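Long-range contact in taurocyamine kinase (Schistosoma mansoni, PDB 4WOD), which reversibly transfers a phosphate group between ATP and the guanidino compound taurocyamine, with magnesium as cofactor: residues 204-216 and 219-231. The protein carries 4 engineered substitutions. Residues are numbered along the deposited sequence; the frame is centred on the assembly and turned at random.
Sequences GRGIFINKQKNFL and INEEDHIRVISMQ. With ARG (arginine), chain B.
Asn214 O is gripped twice: Met230 N binds it across the contact at 3.1 Å, from above the carbonyl plane, and Arg242 of helix 236-251 donates a second bond. Both segments belong to the antiparallel meander 206-210, 215-219, 225-232 in the eight-stranded sheet of the phosphagen kinase catalytic domain. Leu216 and Ile228 exchange both backbone bonds, Leu216 N to Ile228 O measuring 2.8 Å; their side chains lie side by side on one face. Met230, bent at chi2 (-76°), swings across Leu216 and sets CE 3.7 Å from Leu216 CB. On the other face, Phe215 CE1 meets Val227 CG1 at 3.4 Å, under helix 236-251, while Tyr160 packs edge-to-face with the phenyl ring. At the far end Gly206 and Ile219 pair through two backbone bonds. There Asn220 ND2 reaches Gly204 O at 2.8 Å, nearly straight (167°) and in both the amide and carbonyl planes. The following loop carries Glu222 to the bound arginine, where its OE1 is modelled doubtfully close to the ligand's NH1. Arg226, a predicted ATP-binding residue, lies beside this site: its NH1 forms a salt bridge to Asp223 OD2 at 2.6 Å, from the anti side and 30° out of the carboxylate plane.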
loop_
_atom_site.group_PDB
_atom_site.type_symbol
_atom_site.label_atom_id
_atom_site.label_comp_id
_atom_site.label_asym_id
_atom_site.label_seq_id
_atom_site.Cartn_x
_atom_site.Cartn_y
_atom_site.Cartn_z
ATOM N N GLY A 204 -22.211 27.558 23.065
ATOM C CA GLY A 204 -21.710 28.132 21.830
ATOM C C GLY A 204 -21.780 27.193 20.638
ATOM O O GLY A 204 -21.235 27.488 19.587
ATOM N N ARG A 205 -22.455 26.062 20.814
ATOM C CA ARG A 205 -22.496 25.007 19.807
ATOM C C ARG A 205 -23.912 24.598 19.460
ATOM O O ARG A 205 -24.825 24.672 20.291
ATOM C CB ARG A 205 -21.733 23.786 20.302
ATOM C CG ARG A 205 -20.267 24.091 20.568
ATOM C CD ARG A 205 -19.735 23.213 21.658
ATOM N NE ARG A 205 -18.278 23.286 21.729
ATOM C CZ ARG A 205 -17.602 23.930 22.672
ATOM N NH1 ARG A 205 -18.253 24.571 23.635
ATOM N NH2 ARG A 205 -16.270 23.929 22.642
ATOM N N GLY A 206 -24.093 24.147 18.226
ATOM C CA GLY A 206 -25.390 23.651 17.824
ATOM C C GLY A 206 -25.403 23.035 16.447
ATOM O O GLY A 206 -24.367 22.968 15.761
ATOM N N ILE A 207 -26.584 22.559 16.052
ATOM C CA ILE A 207 -26.753 22.009 14.709
ATOM C C ILE A 207 -27.985 22.584 14.041
ATOM O O ILE A 207 -28.947 22.968 14.716
ATOM C CB ILE A 207 -26.872 20.456 14.713
ATOM C CG1 ILE A 207 -28.154 20.006 15.405
ATOM C CG2 ILE A 207 -25.691 19.819 15.403
ATOM C CD1 ILE A 207 -28.448 18.536 15.184
ATOM N N PHE A 208 -27.954 22.633 12.715
ATOM C CA PHE A 208 -29.081 23.126 11.934
ATOM C C PHE A 208 -29.450 22.084 10.878
ATOM O O PHE A 208 -28.567 21.542 10.203
ATOM C CB PHE A 208 -28.741 24.470 11.273
ATOM C CG PHE A 208 -29.848 25.015 10.395
ATOM C CD1 PHE A 208 -30.782 25.901 10.908
ATOM C CD2 PHE A 208 -29.963 24.621 9.062
ATOM C CE1 PHE A 208 -31.811 26.397 10.115
ATOM C CE2 PHE A 208 -30.986 25.118 8.258
ATOM C CZ PHE A 208 -31.909 26.004 8.782
ATOM N N ILE A 209 -30.749 21.805 10.750
ATOM C CA ILE A 209 -31.257 20.837 9.784
ATOM C C ILE A 209 -32.427 21.439 9.019
ATOM O O ILE A 209 -33.300 22.075 9.621
ATOM C CB ILE A 209 -31.741 19.529 10.455
ATOM C CG1 ILE A 209 -30.947 19.222 11.721
ATOM C CG2 ILE A 209 -31.730 18.340 9.463
ATOM C CD1 ILE A 209 -31.434 18.004 12.439
ATOM N N ASN A 210 -32.456 21.248 7.702
ATOM C CA ASN A 210 -33.597 21.727 6.932
ATOM C C ASN A 210 -34.734 20.708 6.990
ATOM O O ASN A 210 -34.559 19.586 7.478
ATOM C CB ASN A 210 -33.212 22.058 5.477
ATOM C CG ASN A 210 -32.839 20.825 4.635
ATOM O OD1 ASN A 210 -32.441 19.773 5.146
ATOM N ND2 ASN A 210 -32.928 20.984 3.321
ATOM N N LYS A 211 -35.908 21.126 6.526
ATOM C CA LYS A 211 -37.095 20.291 6.628
ATOM C C LYS A 211 -36.926 18.985 5.866
ATOM O O LYS A 211 -37.356 17.944 6.345
ATOM C CB LYS A 211 -38.324 21.052 6.138
ATOM C CG LYS A 211 -38.682 22.219 7.044
ATOM C CD LYS A 211 -40.030 22.841 6.694
ATOM C CE LYS A 211 -39.856 24.037 5.765
ATOM N NZ LYS A 211 -40.933 25.049 5.967
ATOM N N GLN A 212 -36.258 19.028 4.710
ATOM C CA GLN A 212 -36.067 17.819 3.897
ATOM C C GLN A 212 -34.985 16.899 4.443
ATOM O O GLN A 212 -34.764 15.823 3.897
ATOM C CB GLN A 212 -35.704 18.172 2.445
ATOM C CG GLN A 212 -36.658 19.092 1.718
ATOM C CD GLN A 212 -36.230 20.539 1.813
ATOM O OE1 GLN A 212 -36.239 21.137 2.901
ATOM N NE2 GLN A 212 -35.838 21.119 0.675
ATOM N N LYS A 213 -34.289 17.335 5.491
ATOM C CA LYS A 213 -33.227 16.539 6.118
ATOM C C LYS A 213 -32.123 16.097 5.144
ATOM O O LYS A 213 -31.568 15.008 5.276
ATOM C CB LYS A 213 -33.825 15.315 6.812
ATOM C CG LYS A 213 -34.923 15.661 7.824
ATOM C CD LYS A 213 -35.139 14.558 8.848
ATOM C CE LYS A 213 -36.257 14.951 9.821
ATOM N NZ LYS A 213 -36.351 14.058 11.019
ATOM N N ASN A 214 -31.816 16.947 4.171
ATOM C CA ASN A 214 -30.729 16.695 3.231
ATOM C C ASN A 214 -29.665 17.809 3.281
ATOM O O ASN A 214 -28.795 17.889 2.410
ATOM C CB ASN A 214 -31.283 16.541 1.808
ATOM C CG ASN A 214 -32.022 17.777 1.335
ATOM O OD1 ASN A 214 -31.910 18.843 1.940
ATOM N ND2 ASN A 214 -32.764 17.646 0.235
ATOM N N PHE A 215 -29.766 18.660 4.303
ATOM C CA PHE A 215 -28.877 19.804 4.523
ATOM C C PHE A 215 -28.672 19.946 6.015
ATOM O O PHE A 215 -29.628 20.032 6.775
ATOM C CB PHE A 215 -29.460 21.090 3.938
ATOM C CG PHE A 215 -28.589 22.315 4.140
ATOM C CD1 PHE A 215 -27.492 22.545 3.316
ATOM C CD2 PHE A 215 -28.886 23.247 5.132
ATOM C CE1 PHE A 215 -26.688 23.676 3.491
ATOM C CE2 PHE A 215 -28.091 24.379 5.317
ATOM C CZ PHE A 215 -26.993 24.594 4.490
ATOM N N LEU A 216 -27.417 19.961 6.442
ATOM C CA LEU A 216 -27.102 19.867 7.865
ATOM C C LEU A 216 -25.934 20.792 8.197
ATOM O O LEU A 216 -24.942 20.836 7.436
ATOM C CB LEU A 216 -26.766 18.418 8.222
ATOM C CG LEU A 216 -26.111 18.135 9.575
ATOM C CD1 LEU A 216 -27.120 18.236 10.715
ATOM C CD2 LEU A 216 -25.422 16.776 9.587
ATOM N N ILE A 219 -22.311 23.965 14.102
ATOM C CA ILE A 219 -21.744 25.216 14.567
ATOM C C ILE A 219 -20.793 24.966 15.733
ATOM O O ILE A 219 -21.202 24.441 16.771
ATOM C CB ILE A 219 -22.840 26.205 15.001
ATOM C CG1 ILE A 219 -23.821 26.444 13.845
ATOM C CG2 ILE A 219 -22.215 27.520 15.482
ATOM C CD1 ILE A 219 -24.792 27.563 14.113
ATOM N N ASN A 220 -19.524 25.320 15.527
ATOM C CA ASN A 220 -18.470 25.265 16.550
ATOM C C ASN A 220 -18.156 23.869 17.052
ATOM O O ASN A 220 -17.670 23.688 18.182
ATOM C CB ASN A 220 -18.827 26.194 17.710
ATOM C CG ASN A 220 -18.524 27.642 17.381
ATOM O OD1 ASN A 220 -17.611 27.906 16.603
ATOM N ND2 ASN A 220 -19.284 28.586 17.960
ATOM N N GLU A 221 -18.392 22.875 16.200
ATOM C CA GLU A 221 -18.006 21.509 16.540
ATOM C C GLU A 221 -16.479 21.372 16.521
ATOM O O GLU A 221 -15.895 20.669 17.345
ATOM C CB GLU A 221 -18.652 20.504 15.578
ATOM C CG GLU A 221 -18.249 19.051 15.847
ATOM C CD GLU A 221 -17.070 18.584 15.012
ATOM O OE1 GLU A 221 -16.878 19.108 13.895
ATOM O OE2 GLU A 221 -16.340 17.681 15.478
ATOM N N GLU A 222 -15.840 22.067 15.592
ATOM C CA GLU A 222 -14.386 22.027 15.424
ATOM C C GLU A 222 -13.995 23.254 14.619
ATOM O O GLU A 222 -13.291 24.152 15.110
ATOM C CB GLU A 222 -13.933 20.749 14.710
ATOM C CG GLU A 222 -12.517 20.839 14.168
ATOM C CD GLU A 222 -12.005 19.534 13.579
ATOM O OE1 GLU A 222 -11.445 19.581 12.466
ATOM O OE2 GLU A 222 -12.133 18.473 14.235
ATOM N N ASP A 223 -14.478 23.283 13.377
ATOM C CA ASP A 223 -14.509 24.508 12.613
ATOM C C ASP A 223 -15.695 25.349 13.041
ATOM O O ASP A 223 -16.607 24.856 13.726
ATOM C CB ASP A 223 -14.566 24.207 11.105
ATOM C CG ASP A 223 -13.224 23.721 10.568
ATOM O OD1 ASP A 223 -12.210 24.409 10.803
ATOM O OD2 ASP A 223 -13.170 22.630 9.959
ATOM N N HIS A 224 -15.669 26.630 12.671
ATOM C CA HIS A 224 -16.742 27.536 13.026
ATOM C C HIS A 224 -18.043 26.993 12.435
ATOM O O HIS A 224 -19.064 26.843 13.134
ATOM C CB HIS A 224 -16.442 28.959 12.530
ATOM C CG HIS A 224 -15.336 29.622 13.301
ATOM N ND1 HIS A 224 -14.764 30.814 12.920
ATOM C CD2 HIS A 224 -14.689 29.241 14.430
ATOM C CE1 HIS A 224 -13.827 31.152 13.789
ATOM N NE2 HIS A 224 -13.768 30.219 14.724
ATOM N N ILE A 225 -17.975 26.684 11.147
ATOM C CA ILE A 225 -19.094 26.116 10.408
ATOM C C ILE A 225 -18.645 24.888 9.635
ATOM O O ILE A 225 -17.602 24.911 8.973
ATOM C CB ILE A 225 -19.682 27.119 9.399
ATOM C CG1 ILE A 225 -19.682 28.537 9.979
ATOM C CG2 ILE A 225 -21.061 26.676 8.987
ATOM C CD1 ILE A 225 -20.007 29.643 8.973
ATOM N N ARG A 226 -19.422 23.815 9.734
ATOM C CA ARG A 226 -19.264 22.681 8.840
ATOM C C ARG A 226 -20.613 22.470 8.166
ATOM O O ARG A 226 -21.632 22.304 8.840
ATOM C CB ARG A 226 -18.799 21.408 9.570
ATOM C CG ARG A 226 -18.359 20.342 8.567
ATOM C CD ARG A 226 -17.595 19.153 9.160
ATOM N NE ARG A 226 -16.371 19.460 9.918
ATOM C CZ ARG A 226 -15.349 20.226 9.520
ATOM N NH1 ARG A 226 -14.307 20.371 10.330
ATOM N NH2 ARG A 226 -15.345 20.867 8.352
ATOM N N VAL A 227 -20.615 22.535 6.843
ATOM C CA VAL A 227 -21.837 22.385 6.058
ATOM C C VAL A 227 -21.804 21.078 5.269
ATOM O O VAL A 227 -20.812 20.752 4.583
ATOM C CB VAL A 227 -22.034 23.574 5.109
ATOM C CG1 VAL A 227 -23.454 23.576 4.551
ATOM C CG2 VAL A 227 -21.748 24.883 5.842
ATOM N N ILE A 228 -22.895 20.331 5.376
ATOM C CA ILE A 228 -23.019 18.991 4.819
ATOM C C ILE A 228 -24.344 18.835 4.075
ATOM O O ILE A 228 -25.410 19.083 4.649
ATOM C CB ILE A 228 -22.942 17.938 5.931
ATOM C CG1 ILE A 228 -21.677 18.168 6.776
ATOM C CG2 ILE A 228 -23.024 16.522 5.357
ATOM C CD1 ILE A 228 -21.717 17.535 8.129
ATOM N N SER A 229 -24.255 18.484 2.791
ATOM C CA SER A 229 -25.407 18.081 1.976
ATOM C C SER A 229 -25.361 16.557 1.788
ATOM O O SER A 229 -24.298 16.003 1.570
ATOM C CB SER A 229 -25.387 18.815 0.633
ATOM O OG SER A 229 -26.495 18.454 -0.178
ATOM N N MET A 230 -26.493 15.881 1.847
ATOM C CA MET A 230 -26.507 14.453 1.773
ATOM C C MET A 230 -27.859 13.869 1.377
ATOM O O MET A 230 -28.839 14.463 1.578
ATOM C CB MET A 230 -26.095 13.872 3.089
ATOM C CG MET A 230 -27.090 14.041 4.191
ATOM S SD MET A 230 -27.144 15.665 4.886
ATOM C CE MET A 230 -27.870 15.396 6.486
ATOM N N GLN A 231 -27.837 12.701 0.801
ATOM C CA GLN A 231 -29.068 11.967 0.471
ATOM C C GLN A 231 -28.757 10.524 0.105
ATOM O O GLN A 231 -27.629 10.176 -0.263
ATOM C CB GLN A 231 -29.833 12.642 -0.677
ATOM C CG GLN A 231 -29.081 12.639 -1.989
ATOM C CD GLN A 231 -29.648 13.630 -2.995
ATOM O OE1 GLN A 231 -30.012 14.753 -2.642
ATOM N NE2 GLN A 231 -29.732 13.211 -4.257
HETATM N N ARG B . -4.768 13.933 9.324
HETATM C CA ARG B . -5.212 14.408 10.606
HETATM C C ARG B . -4.442 13.949 11.830
HETATM O O ARG B . -4.182 12.732 11.992
HETATM C CB ARG B . -6.668 14.178 10.777
HETATM C CG ARG B . -7.487 15.237 10.119
HETATM C CD ARG B . -8.148 15.991 11.215
HETATM N NE ARG B . -8.973 17.028 10.671
HETATM C CZ ARG B . -10.206 17.226 11.042
HETATM N NH1 ARG B . -10.902 18.188 10.513
HETATM N NH2 ARG B . -10.743 16.435 11.929
HETATM O OXT ARG B . -4.142 14.930 12.527
HETATM O O HOH W 1 -16.962 21.438 19.912
HETATM O O HOH W 2 -32.779 15.083 -1.286
#